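Local coordinates for protein CytC3 (Streptomyces, PDB 3GJA) that probably chlorinates an unactivated carbon of a carrier-bound amino acid during biosynthesis, as a nonheme iron halogenase of the phytanoyl-CoA dioxygenase family, at residues F123-P135 and V265-D279. Residues are numbered along the deposited sequence; the frame is centred on the assembly and turned at random.
Sequences FAHATGKPQIIWP and VQVYPGTENLTEYGD. With ACT (acetate ion), chain C.
I133 and Q266 form the hydrogen-bonded pair of a short two-stranded antiparallel sheet, strand 132-133 against strand 266-267, in a halogenase of the cupin-type beta-barrel class. Q266 N donates to I133 O at 2.9 Å and I133 N to Q266 O in return; Y268 N adds a hydrogen bond to Q131 O at 2.8 Å, just past the paired strands.

Apolar side chains pack about this sheet. On one face I132 CD1 lies beside V267 CG2; the I133 side chain crosses P269 at about a right angle, CG1 against the ring's CG. The branched V265, just before the strand, serves two neighbours: CG1 touches I132 CG2, while CG2, anti to the carbonyl carbon, sits over the W134 indole in a CH-pi contact, 3.5 Å from the centroid of its five-membered ring. W134 NE1 is hydrogen-bonded to G145 O.

Farther along, Y277 extends its ring, with CG anti to the backbone N (chi1 -175°), until OH lies 3.6 Å from both K129 CB and Q131 CG. The Q131 amide, 11° from that ring's plane, suits its place by accepting from R102 through OE1 and donating through NE2 to T122 O and an acetate, probably from the crystallisation liquor, that H125 N, K62 and R102 also hold.

G278 is needed because its backbone angles would jam a CB against the carbonyl O of Y277; the CB would also crowd A126. With an alanine at D279, the A126 N-H is likely to lose its carboxylate acceptor and the turn its tie to strand 276-278. That bond, A126 N to D279 OD2, is 3.0 Å long and nearly straight, reaching the oxygen's syn side but 26° out of the carboxylate plane.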
loop_
_atom_site.group_PDB
_atom_site.type_symbol
_atom_site.label_atom_id
_atom_site.label_comp_id
_atom_site.label_asym_id
_atom_site.label_seq_id
_atom_site.Cartn_x
_atom_site.Cartn_y
_atom_site.Cartn_z
ATOM N N PHE A 123 -6.167 -11.012 5.024
ATOM C CA PHE A 123 -7.395 -11.279 5.759
ATOM C C PHE A 123 -7.582 -10.172 6.787
ATOM O O PHE A 123 -6.608 -9.572 7.249
ATOM C CB PHE A 123 -7.309 -12.619 6.491
ATOM C CG PHE A 123 -7.189 -13.806 5.579
ATOM C CD1 PHE A 123 -8.257 -14.198 4.779
ATOM C CD2 PHE A 123 -6.001 -14.534 5.515
ATOM C CE1 PHE A 123 -8.146 -15.299 3.924
ATOM C CE2 PHE A 123 -5.879 -15.629 4.668
ATOM C CZ PHE A 123 -6.953 -16.013 3.869
ATOM N N ALA A 124 -8.834 -9.908 7.140
ATOM C CA ALA A 124 -9.157 -8.899 8.139
ATOM C C ALA A 124 -8.888 -9.533 9.503
ATOM O O ALA A 124 -9.348 -10.643 9.785
ATOM C CB ALA A 124 -10.624 -8.503 8.026
ATOM N N HIS A 125 -8.148 -8.833 10.353
ATOM C CA HIS A 125 -7.826 -9.374 11.665
ATOM C C HIS A 125 -9.048 -9.694 12.530
ATOM O O HIS A 125 -9.159 -10.790 13.077
ATOM C CB HIS A 125 -6.899 -8.416 12.418
ATOM C CG HIS A 125 -6.279 -9.017 13.643
ATOM N ND1 HIS A 125 -5.299 -8.380 14.372
ATOM C CD2 HIS A 125 -6.494 -10.204 14.261
ATOM C CE1 HIS A 125 -4.936 -9.147 15.384
ATOM N NE2 HIS A 125 -5.646 -10.261 15.340
ATOM N N ALA A 126 -9.963 -8.741 12.645
ATOM C CA ALA A 126 -11.154 -8.916 13.476
ATOM C C ALA A 126 -12.060 -10.100 13.141
ATOM O O ALA A 126 -12.640 -10.708 14.036
ATOM C CB ALA A 126 -11.979 -7.639 13.454
ATOM N N THR A 127 -12.176 -10.429 11.862
ATOM C CA THR A 127 -13.070 -11.500 11.441
ATOM C C THR A 127 -12.418 -12.635 10.664
ATOM O O THR A 127 -13.013 -13.698 10.504
ATOM C CB THR A 127 -14.177 -10.931 10.559
ATOM O OG1 THR A 127 -13.578 -10.299 9.420
ATOM C CG2 THR A 127 -15.002 -9.907 11.324
ATOM N N GLY A 128 -11.213 -12.406 10.160
ATOM C CA GLY A 128 -10.539 -13.440 9.396
ATOM C C GLY A 128 -11.050 -13.521 7.970
ATOM O O GLY A 128 -10.661 -14.415 7.216
ATOM N N LYS A 129 -11.925 -12.590 7.597
ATOM C CA LYS A 129 -12.484 -12.562 6.241
ATOM C C LYS A 129 -11.453 -12.083 5.229
ATOM O O LYS A 129 -10.636 -11.211 5.527
ATOM C CB LYS A 129 -13.682 -11.613 6.164
ATOM C CG LYS A 129 -14.919 -12.049 6.922
ATOM C CD LYS A 129 -16.023 -11.020 6.724
ATOM C CE LYS A 129 -17.262 -11.355 7.531
ATOM N NZ LYS A 129 -18.330 -10.341 7.303
ATOM N N PRO A 130 -11.478 -12.647 4.011
ATOM C CA PRO A 130 -10.513 -12.214 3.001
ATOM C C PRO A 130 -10.981 -10.864 2.470
ATOM O O PRO A 130 -12.130 -10.722 2.050
ATOM C CB PRO A 130 -10.598 -13.321 1.959
ATOM C CG PRO A 130 -12.046 -13.668 1.996
ATOM C CD PRO A 130 -12.340 -13.721 3.486
ATOM N N GLN A 131 -10.101 -9.870 2.505
ATOM C CA GLN A 131 -10.458 -8.537 2.034
ATOM C C GLN A 131 -10.193 -8.426 0.542
ATOM O O GLN A 131 -10.670 -7.505 -0.120
ATOM C CB GLN A 131 -9.652 -7.480 2.797
ATOM C CG GLN A 131 -9.745 -7.614 4.313
ATOM C CD GLN A 131 -8.857 -6.631 5.063
ATOM O OE1 GLN A 131 -9.306 -5.572 5.491
ATOM N NE2 GLN A 131 -7.587 -6.980 5.216
ATOM N N ILE A 132 -9.447 -9.392 0.017
ATOM C CA ILE A 132 -9.075 -9.415 -1.390
ATOM C C ILE A 132 -9.315 -10.796 -1.998
ATOM O O ILE A 132 -8.886 -11.808 -1.442
ATOM C CB ILE A 132 -7.573 -9.052 -1.550
ATOM C CG1 ILE A 132 -7.350 -7.576 -1.199
ATOM C CG2 ILE A 132 -7.091 -9.382 -2.956
ATOM C CD1 ILE A 132 -8.043 -6.591 -2.140
ATOM N N ILE A 133 -10.000 -10.831 -3.141
ATOM C CA ILE A 133 -10.278 -12.095 -3.828
ATOM C C ILE A 133 -10.067 -11.988 -5.336
ATOM O O ILE A 133 -10.757 -11.225 -6.013
ATOM C CB ILE A 133 -11.731 -12.571 -3.596
ATOM C CG1 ILE A 133 -11.953 -12.928 -2.124
ATOM C CG2 ILE A 133 -12.019 -13.790 -4.465
ATOM C CD1 ILE A 133 -11.193 -14.152 -1.669
ATOM N N TRP A 134 -9.107 -12.745 -5.854
ATOM C CA TRP A 134 -8.833 -12.760 -7.286
ATOM C C TRP A 134 -9.685 -13.864 -7.912
ATOM O O TRP A 134 -10.052 -14.830 -7.241
ATOM C CB TRP A 134 -7.367 -13.083 -7.568
ATOM C CG TRP A 134 -6.400 -11.995 -7.269
ATOM C CD1 TRP A 134 -6.136 -11.440 -6.050
ATOM C CD2 TRP A 134 -5.508 -11.367 -8.201
ATOM N NE1 TRP A 134 -5.131 -10.507 -6.163
ATOM C CE2 TRP A 134 -4.727 -10.441 -7.471
ATOM C CE3 TRP A 134 -5.293 -11.496 -9.581
ATOM C CZ2 TRP A 134 -3.740 -9.645 -8.075
ATOM C CZ3 TRP A 134 -4.310 -10.705 -10.184
ATOM C CH2 TRP A 134 -3.547 -9.791 -9.425
ATOM N N PRO A 135 -10.007 -13.737 -9.210
ATOM C CA PRO A 135 -10.816 -14.770 -9.865
ATOM C C PRO A 135 -10.005 -16.055 -9.991
ATOM O O PRO A 135 -8.778 -16.014 -10.102
ATOM C CB PRO A 135 -11.140 -14.145 -11.218
ATOM C CG PRO A 135 -9.932 -13.291 -11.489
ATOM C CD PRO A 135 -9.687 -12.643 -10.145
ATOM N N VAL A 265 -10.228 -7.977 -9.685
ATOM C CA VAL A 265 -10.221 -8.403 -8.294
ATOM C C VAL A 265 -11.353 -7.796 -7.478
ATOM O O VAL A 265 -11.718 -6.631 -7.660
ATOM C CB VAL A 265 -8.878 -8.053 -7.624
ATOM C CG1 VAL A 265 -8.918 -8.412 -6.134
ATOM C CG2 VAL A 265 -7.755 -8.791 -8.325
ATOM N N GLN A 266 -11.910 -8.592 -6.575
ATOM C CA GLN A 266 -12.982 -8.112 -5.721
ATOM C C GLN A 266 -12.433 -7.618 -4.385
ATOM O O GLN A 266 -11.680 -8.317 -3.698
ATOM C CB GLN A 266 -14.006 -9.215 -5.482
ATOM C CG GLN A 266 -14.666 -9.715 -6.745
ATOM C CD GLN A 266 -15.881 -10.559 -6.449
ATOM O OE1 GLN A 266 -16.912 -10.047 -6.007
ATOM N NE2 GLN A 266 -15.767 -11.861 -6.674
ATOM N N VAL A 267 -12.824 -6.404 -4.025
ATOM C CA VAL A 267 -12.387 -5.785 -2.792
ATOM C C VAL A 267 -13.511 -5.864 -1.784
ATOM O O VAL A 267 -14.653 -5.524 -2.085
ATOM C CB VAL A 267 -12.000 -4.319 -3.041
ATOM C CG1 VAL A 267 -11.647 -3.621 -1.728
ATOM C CG2 VAL A 267 -10.827 -4.276 -4.007
ATOM N N TYR A 268 -13.188 -6.310 -0.578
ATOM C CA TYR A 268 -14.203 -6.449 0.450
ATOM C C TYR A 268 -15.387 -7.249 -0.124
ATOM O O TYR A 268 -16.530 -6.803 -0.085
ATOM C CB TYR A 268 -14.654 -5.063 0.927
ATOM C CG TYR A 268 -13.563 -4.270 1.628
ATOM C CD1 TYR A 268 -12.904 -4.791 2.743
ATOM C CD2 TYR A 268 -13.200 -2.993 1.185
ATOM C CE1 TYR A 268 -11.910 -4.062 3.407
ATOM C CE2 TYR A 268 -12.206 -2.251 1.840
ATOM C CZ TYR A 268 -11.568 -2.791 2.952
ATOM O OH TYR A 268 -10.617 -2.063 3.632
ATOM N N PRO A 269 -15.111 -8.452 -0.663
ATOM C CA PRO A 269 -16.144 -9.316 -1.245
ATOM C C PRO A 269 -17.290 -9.544 -0.271
ATOM O O PRO A 269 -17.107 -9.476 0.945
ATOM C CB PRO A 269 -15.382 -10.599 -1.571
ATOM C CG PRO A 269 -14.312 -10.630 -0.525
ATOM C CD PRO A 269 -13.842 -9.189 -0.526
ATOM N N GLY A 270 -18.467 -9.840 -0.807
ATOM C CA GLY A 270 -19.622 -10.007 0.051
ATOM C C GLY A 270 -19.912 -8.573 0.433
ATOM O O GLY A 270 -20.108 -7.734 -0.447
ATOM N N THR A 271 -19.928 -8.273 1.725
ATOM C CA THR A 271 -20.154 -6.899 2.166
ATOM C C THR A 271 -21.392 -6.281 1.515
ATOM O O THR A 271 -21.620 -5.073 1.613
ATOM C CB THR A 271 -18.921 -6.026 1.822
ATOM O OG1 THR A 271 -17.746 -6.606 2.402
ATOM C CG2 THR A 271 -19.088 -4.628 2.355
ATOM N N GLU A 272 -22.190 -7.120 0.858
ATOM C CA GLU A 272 -23.400 -6.679 0.170
ATOM C C GLU A 272 -24.082 -5.498 0.852
ATOM O O GLU A 272 -24.108 -4.387 0.314
ATOM C CB GLU A 272 -24.378 -7.845 0.049
ATOM N N ASN A 273 -24.628 -5.742 2.037
ATOM C CA ASN A 273 -25.322 -4.702 2.783
ATOM C C ASN A 273 -24.637 -4.422 4.115
ATOM O O ASN A 273 -25.296 -4.273 5.144
ATOM C CB ASN A 273 -26.776 -5.115 3.015
ATOM N N LEU A 274 -23.311 -4.343 4.093
ATOM C CA LEU A 274 -22.551 -4.082 5.310
ATOM C C LEU A 274 -21.940 -2.690 5.329
ATOM O O LEU A 274 -21.774 -2.051 4.293
ATOM C CB LEU A 274 -21.422 -5.105 5.467
ATOM C CG LEU A 274 -21.788 -6.588 5.478
ATOM C CD1 LEU A 274 -20.529 -7.406 5.734
ATOM C CD2 LEU A 274 -22.831 -6.861 6.553
ATOM N N THR A 275 -21.622 -2.225 6.528
ATOM C CA THR A 275 -20.980 -0.934 6.715
ATOM C C THR A 275 -19.894 -1.175 7.757
ATOM O O THR A 275 -18.707 -1.077 7.453
ATOM C CB THR A 275 -21.969 0.145 7.208
ATOM O OG1 THR A 275 -22.665 -0.324 8.370
ATOM C CG2 THR A 275 -22.966 0.480 6.112
ATOM N N GLU A 276 -20.308 -1.516 8.976
ATOM C CA GLU A 276 -19.367 -1.805 10.053
ATOM C C GLU A 276 -18.729 -3.141 9.700
ATOM O O GLU A 276 -19.356 -4.191 9.836
ATOM C CB GLU A 276 -20.100 -1.908 11.388
ATOM C CG GLU A 276 -19.230 -1.561 12.572
ATOM C CD GLU A 276 -18.678 -0.148 12.469
ATOM O OE1 GLU A 276 -19.483 0.811 12.498
ATOM O OE2 GLU A 276 -17.440 0.006 12.350
ATOM N N TYR A 277 -17.481 -3.092 9.244
ATOM C CA TYR A 277 -16.749 -4.279 8.812
ATOM C C TYR A 277 -15.789 -4.855 9.855
ATOM O O TYR A 277 -15.431 -6.032 9.795
ATOM C CB TYR A 277 -15.980 -3.931 7.535
ATOM C CG TYR A 277 -15.247 -5.080 6.884
ATOM C CD1 TYR A 277 -15.938 -6.071 6.181
ATOM C CD2 TYR A 277 -13.855 -5.164 6.944
ATOM C CE1 TYR A 277 -15.259 -7.113 5.553
ATOM C CE2 TYR A 277 -13.169 -6.201 6.323
ATOM C CZ TYR A 277 -13.876 -7.169 5.629
ATOM O OH TYR A 277 -13.196 -8.193 5.015
ATOM N N GLY A 278 -15.375 -4.031 10.813
ATOM C CA GLY A 278 -14.446 -4.498 11.829
ATOM C C GLY A 278 -13.116 -3.762 11.749
ATOM O O GLY A 278 -12.748 -3.247 10.693
ATOM N N ASP A 279 -12.391 -3.727 12.863
ATOM C CA ASP A 279 -11.101 -3.041 12.941
ATOM C C ASP A 279 -11.271 -1.553 12.663
ATOM O O ASP A 279 -10.337 -0.875 12.246
ATOM C CB ASP A 279 -10.092 -3.644 11.954
ATOM C CG ASP A 279 -9.598 -5.010 12.389
ATOM O OD1 ASP A 279 -9.190 -5.145 13.562
ATOM O OD2 ASP A 279 -9.606 -5.944 11.564
HETATM C C ACT C . -7.051 -5.702 8.359
HETATM O O ACT C . -6.269 -5.456 7.288
HETATM O OXT ACT C . -6.752 -6.582 9.138
HETATM C CH3 ACT C . -8.296 -4.885 8.589
HETATM O O HOH W 1 -13.505 -7.615 9.738
#